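Local coordinates for ORF 37 (Human herpesvirus 8 type M, PDB 3FHD), which cuts double- and single-stranded DNA as an endonuclease and exonuclease, and helps process branched viral DNA into unit-length progeny genomes, at residues Q136-H139 / I140-V144; S124-A127 / A128-M132. One frame throughout, in Å; residues are numbered along the deposited sequence.

Contact 1: residues Q136-H139 / I140-V144; sequences QRHH and ICCLV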
loop_
_atom_site.group_PDB
_atom_site.type_symbol
_atom_site.label_atom_id
_atom_site.label_comp_id
_atom_site.label_asym_id
_atom_site.label_seq_id
_atom_site.Cartn_x
_atom_site.Cartn_y
_atom_site.Cartn_z
ATOM N N GLN A 136 16.236 15.017 7.591
ATOM C CA GLN A 136 16.671 13.882 8.426
ATOM C C GLN A 136 15.575 12.833 8.651
ATOM O O GLN A 136 15.852 11.638 8.607
ATOM C CB GLN A 136 17.225 14.366 9.768
ATOM C CG GLN A 136 18.537 15.149 9.565
ATOM C CD GLN A 136 18.997 15.911 10.789
ATOM O OE1 GLN A 136 18.199 16.277 11.670
ATOM N NE2 GLN A 136 20.298 16.161 10.848
ATOM N N ARG A 137 14.341 13.280 8.903
ATOM C CA ARG A 137 13.255 12.342 9.104
ATOM C C ARG A 137 12.999 11.598 7.785
ATOM O O ARG A 137 12.817 10.376 7.759
ATOM C CB ARG A 137 12.001 13.066 9.600
ATOM C CG ARG A 137 12.104 13.550 11.053
ATOM C CD ARG A 137 10.717 13.920 11.652
ATOM N NE ARG A 137 10.064 14.999 10.906
ATOM C CZ ARG A 137 10.294 16.299 11.038
ATOM N NH1 ARG A 137 11.185 16.762 11.913
ATOM N NH2 ARG A 137 9.613 17.152 10.277
ATOM N N HIS A 138 12.998 12.349 6.695
ATOM C CA HIS A 138 12.875 11.784 5.348
ATOM C C HIS A 138 13.941 10.722 5.079
ATOM O O HIS A 138 13.648 9.618 4.548
ATOM C CB HIS A 138 12.979 12.893 4.295
ATOM C CG HIS A 138 12.842 12.397 2.884
ATOM N ND1 HIS A 138 13.721 12.743 1.885
ATOM C CD2 HIS A 138 11.931 11.575 2.312
ATOM C CE1 HIS A 138 13.365 12.152 0.759
ATOM N NE2 HIS A 138 12.282 11.438 0.992
ATOM N N HIS A 139 15.180 11.049 5.427
ATOM C CA HIS A 139 16.270 10.095 5.253
ATOM C C HIS A 139 16.059 8.799 6.066
ATOM O O HIS A 139 16.192 7.711 5.507
ATOM C CB HIS A 139 17.638 10.720 5.546
ATOM C CG HIS A 139 18.766 9.790 5.250
ATOM N ND1 HIS A 139 19.346 9.696 4.006
ATOM C CD2 HIS A 139 19.407 8.890 6.032
ATOM C CE1 HIS A 139 20.320 8.803 4.040
ATOM N NE2 HIS A 139 20.365 8.289 5.255
ATOM N N ILE A 140 15.672 8.918 7.333
ATOM C CA ILE A 140 15.329 7.751 8.152
ATOM C C ILE A 140 14.205 6.884 7.519
ATOM O O ILE A 140 14.312 5.644 7.400
ATOM C CB ILE A 140 15.017 8.165 9.627
ATOM C CG1 ILE A 140 16.300 8.632 10.395
ATOM C CG2 ILE A 140 14.247 7.057 10.363
ATOM C CD1 ILE A 140 17.360 7.583 10.532
ATOM N N CYS A 141 13.125 7.531 7.092
ATOM C CA CYS A 141 12.001 6.816 6.502
ATOM C C CYS A 141 12.386 6.065 5.221
ATOM O O CYS A 141 11.922 4.927 4.969
ATOM C CB CYS A 141 10.850 7.794 6.279
ATOM S SG CYS A 141 10.128 8.377 7.843
ATOM N N CYS A 142 13.266 6.676 4.440
ATOM C CA CYS A 142 13.815 6.043 3.243
ATOM C C CYS A 142 14.675 4.826 3.585
ATOM O O CYS A 142 14.645 3.823 2.857
ATOM C CB CYS A 142 14.646 7.038 2.436
ATOM S SG CYS A 142 13.625 8.240 1.549
ATOM N N LEU A 143 15.452 4.923 4.662
ATOM C CA LEU A 143 16.300 3.794 5.072
ATOM C C LEU A 143 15.462 2.626 5.586
ATOM O O LEU A 143 15.764 1.466 5.287
ATOM C CB LEU A 143 17.315 4.251 6.130
ATOM C CG LEU A 143 18.540 5.064 5.676
ATOM C CD1 LEU A 143 19.288 5.406 6.956
ATOM C CD2 LEU A 143 19.479 4.366 4.644
ATOM N N VAL A 144 14.402 2.949 6.317
ATOM C CA VAL A 144 13.415 1.960 6.805
ATOM C C VAL A 144 12.685 1.234 5.649
ATOM O O VAL A 144 12.509 -0.005 5.689
ATOM C CB VAL A 144 12.429 2.588 7.828
ATOM C CG1 VAL A 144 11.271 1.618 8.128
ATOM C CG2 VAL A 144 13.215 2.975 9.133
#
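From I140 to L143, four successive amides bond back to the carbonyls of Q136 to H139, i to i+4, along an unbroken alpha-helix, the bonds becoming less straight from I140 N...Q136 O to L143 N...H139 O. This is the middle of helix 134-147, and on that backbone two histidines lean forward over the residues one turn later. H138 sends its imidazole along the helix because CG is anti to the backbone N (chi1 -179°), while C142 SG lies beside its own backbone N; the two torsions bring the thiol over one face of the ring. The sulfur lies 3.9 Å from the centroid of the H138 ring and 29° off its normal, a sulfur-aromatic contact. C142 SG is also 3.3 Å from H138 O, so the sulfur approaches both the ring and the carbonyl of the same residue. Beyond this pair, Y409 of helix 394-412 meets the H138 ring edge-to-face and also touches C142.

H139 leans forward in the same way on the more open flank, where its ring and the L143 side chain cross obliquely. CD2 and NE2 of the imidazole both meet the same leucine methyl, with L143 CD1 3.6 Å from H139 CD2 and 3.5 Å from H139 NE2. F108 of helix 104-113 meets this imidazole too, and I140 packs against it.

R137 leads away from the next turn: NE bonds to P233 O and NH2 to Q234 OE1, tying the helix to the loop that carries P233 and Q234. Back on the helix itself, I140 CG1 lies 3.5 Å from Q136 O, and C141 SG stands 3.4 Å from R137 O.

Contact 2: residues S124-A127 / A128-M132; sequences SVYA and ACSQM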
loop_
_atom_site.group_PDB
_atom_site.type_symbol
_atom_site.label_atom_id
_atom_site.label_comp_id
_atom_site.label_asym_id
_atom_site.label_seq_id
_atom_site.Cartn_x
_atom_site.Cartn_y
_atom_site.Cartn_z
ATOM N N SER A 124 16.592 11.060 26.416
ATOM C CA SER A 124 17.603 11.619 25.491
ATOM C C SER A 124 17.294 11.351 24.036
ATOM O O SER A 124 17.372 12.253 23.188
ATOM C CB SER A 124 18.990 11.077 25.805
ATOM O OG SER A 124 19.355 11.446 27.109
ATOM N N VAL A 125 16.937 10.107 23.735
ATOM C CA VAL A 125 16.583 9.739 22.372
ATOM C C VAL A 125 15.447 10.637 21.891
ATOM O O VAL A 125 15.552 11.252 20.816
ATOM C CB VAL A 125 16.202 8.250 22.265
ATOM C CG1 VAL A 125 15.640 7.925 20.896
ATOM C CG2 VAL A 125 17.452 7.406 22.547
ATOM N N TYR A 126 14.406 10.779 22.724
ATOM C CA TYR A 126 13.286 11.651 22.374
ATOM C C TYR A 126 13.719 13.102 22.097
ATOM O O TYR A 126 13.287 13.694 21.107
ATOM C CB TYR A 126 12.144 11.614 23.416
ATOM C CG TYR A 126 11.061 12.560 22.987
ATOM C CD1 TYR A 126 10.072 12.151 22.072
ATOM C CD2 TYR A 126 11.082 13.884 23.397
ATOM C CE1 TYR A 126 9.127 13.029 21.627
ATOM C CE2 TYR A 126 10.131 14.790 22.966
ATOM C CZ TYR A 126 9.163 14.348 22.074
ATOM O OH TYR A 126 8.227 15.231 21.632
ATOM N N ALA A 127 14.520 13.683 22.990
ATOM C CA ALA A 127 14.992 15.054 22.836
ATOM C C ALA A 127 15.748 15.236 21.497
ATOM O O ALA A 127 15.472 16.162 20.743
ATOM C CB ALA A 127 15.836 15.465 24.012
ATOM N N ALA A 128 16.665 14.328 21.206
ATOM C CA ALA A 128 17.451 14.375 19.960
ATOM C C ALA A 128 16.555 14.210 18.722
ATOM O O ALA A 128 16.745 14.898 17.696
ATOM C CB ALA A 128 18.547 13.305 19.979
ATOM N N CYS A 129 15.602 13.282 18.808
ATOM C CA CYS A 129 14.590 13.125 17.748
ATOM C C CYS A 129 13.725 14.369 17.591
ATOM O O CYS A 129 13.398 14.753 16.474
ATOM C CB CYS A 129 13.731 11.884 17.980
ATOM S SG CYS A 129 14.689 10.390 17.704
ATOM N N SER A 130 13.385 15.022 18.711
ATOM C CA SER A 130 12.625 16.260 18.647
ATOM C C SER A 130 13.359 17.369 17.888
ATOM O O SER A 130 12.723 18.329 17.406
ATOM C CB SER A 130 12.283 16.750 20.057
ATOM O OG SER A 130 11.276 17.743 19.965
ATOM N N GLN A 131 14.687 17.249 17.800
ATOM C CA GLN A 131 15.552 18.278 17.202
ATOM C C GLN A 131 15.905 17.981 15.729
ATOM O O GLN A 131 16.648 18.743 15.089
ATOM C CB GLN A 131 16.828 18.437 18.056
ATOM C CG GLN A 131 16.594 19.079 19.421
ATOM C CD GLN A 131 17.743 18.842 20.409
ATOM O OE1 GLN A 131 18.898 18.665 20.012
ATOM N NE2 GLN A 131 17.424 18.849 21.708
ATOM N N MET A 132 15.373 16.882 15.188
ATOM C CA MET A 132 15.607 16.531 13.775
ATOM C C MET A 132 14.905 17.499 12.827
ATOM O O MET A 132 13.859 18.012 13.150
ATOM C CB MET A 132 15.107 15.115 13.453
ATOM C CG MET A 132 15.766 14.007 14.228
ATOM S SD MET A 132 14.976 12.403 13.867
ATOM C CE MET A 132 15.625 12.128 12.212
#
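This is a one-turn contact inside an alpha-helix, toward the C-terminal end of helix 122-130, far out from the centre of the chain and well away from the magnesium site. V125 and C129 meet on its buried side, Y126 and S130 on a more open one. Three i to i+4 bonds define the turn: A128 N to S124 O, C129 N to V125 O, and S130 N to Y126 O, the last the shortest at 2.7 Å. Farther along, Q131 N bonds to A128 O, three residues back, and M132 N to C129 O with the same spacing.

Between V125 and C129 the touch is light and apolar, V125 CG1 to C129 SG at 4.1 Å. With chi1 at 172°, the methyl CG1 lies on the far side of the CA-CB bond from the valine's own N, which sends it forward along the helix. C129 SG also lies 3.3 Å from V125 O. The Y126 ring leans the same way, and its CE2 comes within 4.1 Å of S130 CB, which approaches the ring at a slant. S130 CB is also 3.3 Å from A127 O, so the serine lies close against the backbone of the preceding turn. On the exposed side, the extended Q131 side chain runs back alongside A127, its CG 3.4 Å from A127 O.

The Y126 hydroxyl reaches past the helix to bond with S80 N, which anchors the far end of the ring. Around the buried side, V125 packs on Y90 and F91 of helix 83-100, while C129 touches M86 of that helix and F109 of helix 104-113.

Both contacts are i to i+4 contacts within consecutive helices, 122-130 and 134-147, with centres about 15 Å apart. Contact 1 is mostly buried, mid-helix, and relies on imidazoles against a thiol and a leucine; contact 2 is only partly buried, farther out, and its side chains touch more lightly, with an exposed glutamine alongside the backbone. Helices 83-100 and 104-113 serve as common packing partners, so the two contacts are held against the same pair of elements. They also meet directly through M132, whose CE lies 4.0 Å from I140 CG1 and whose backbone O is 3.2 Å from R137 NH1.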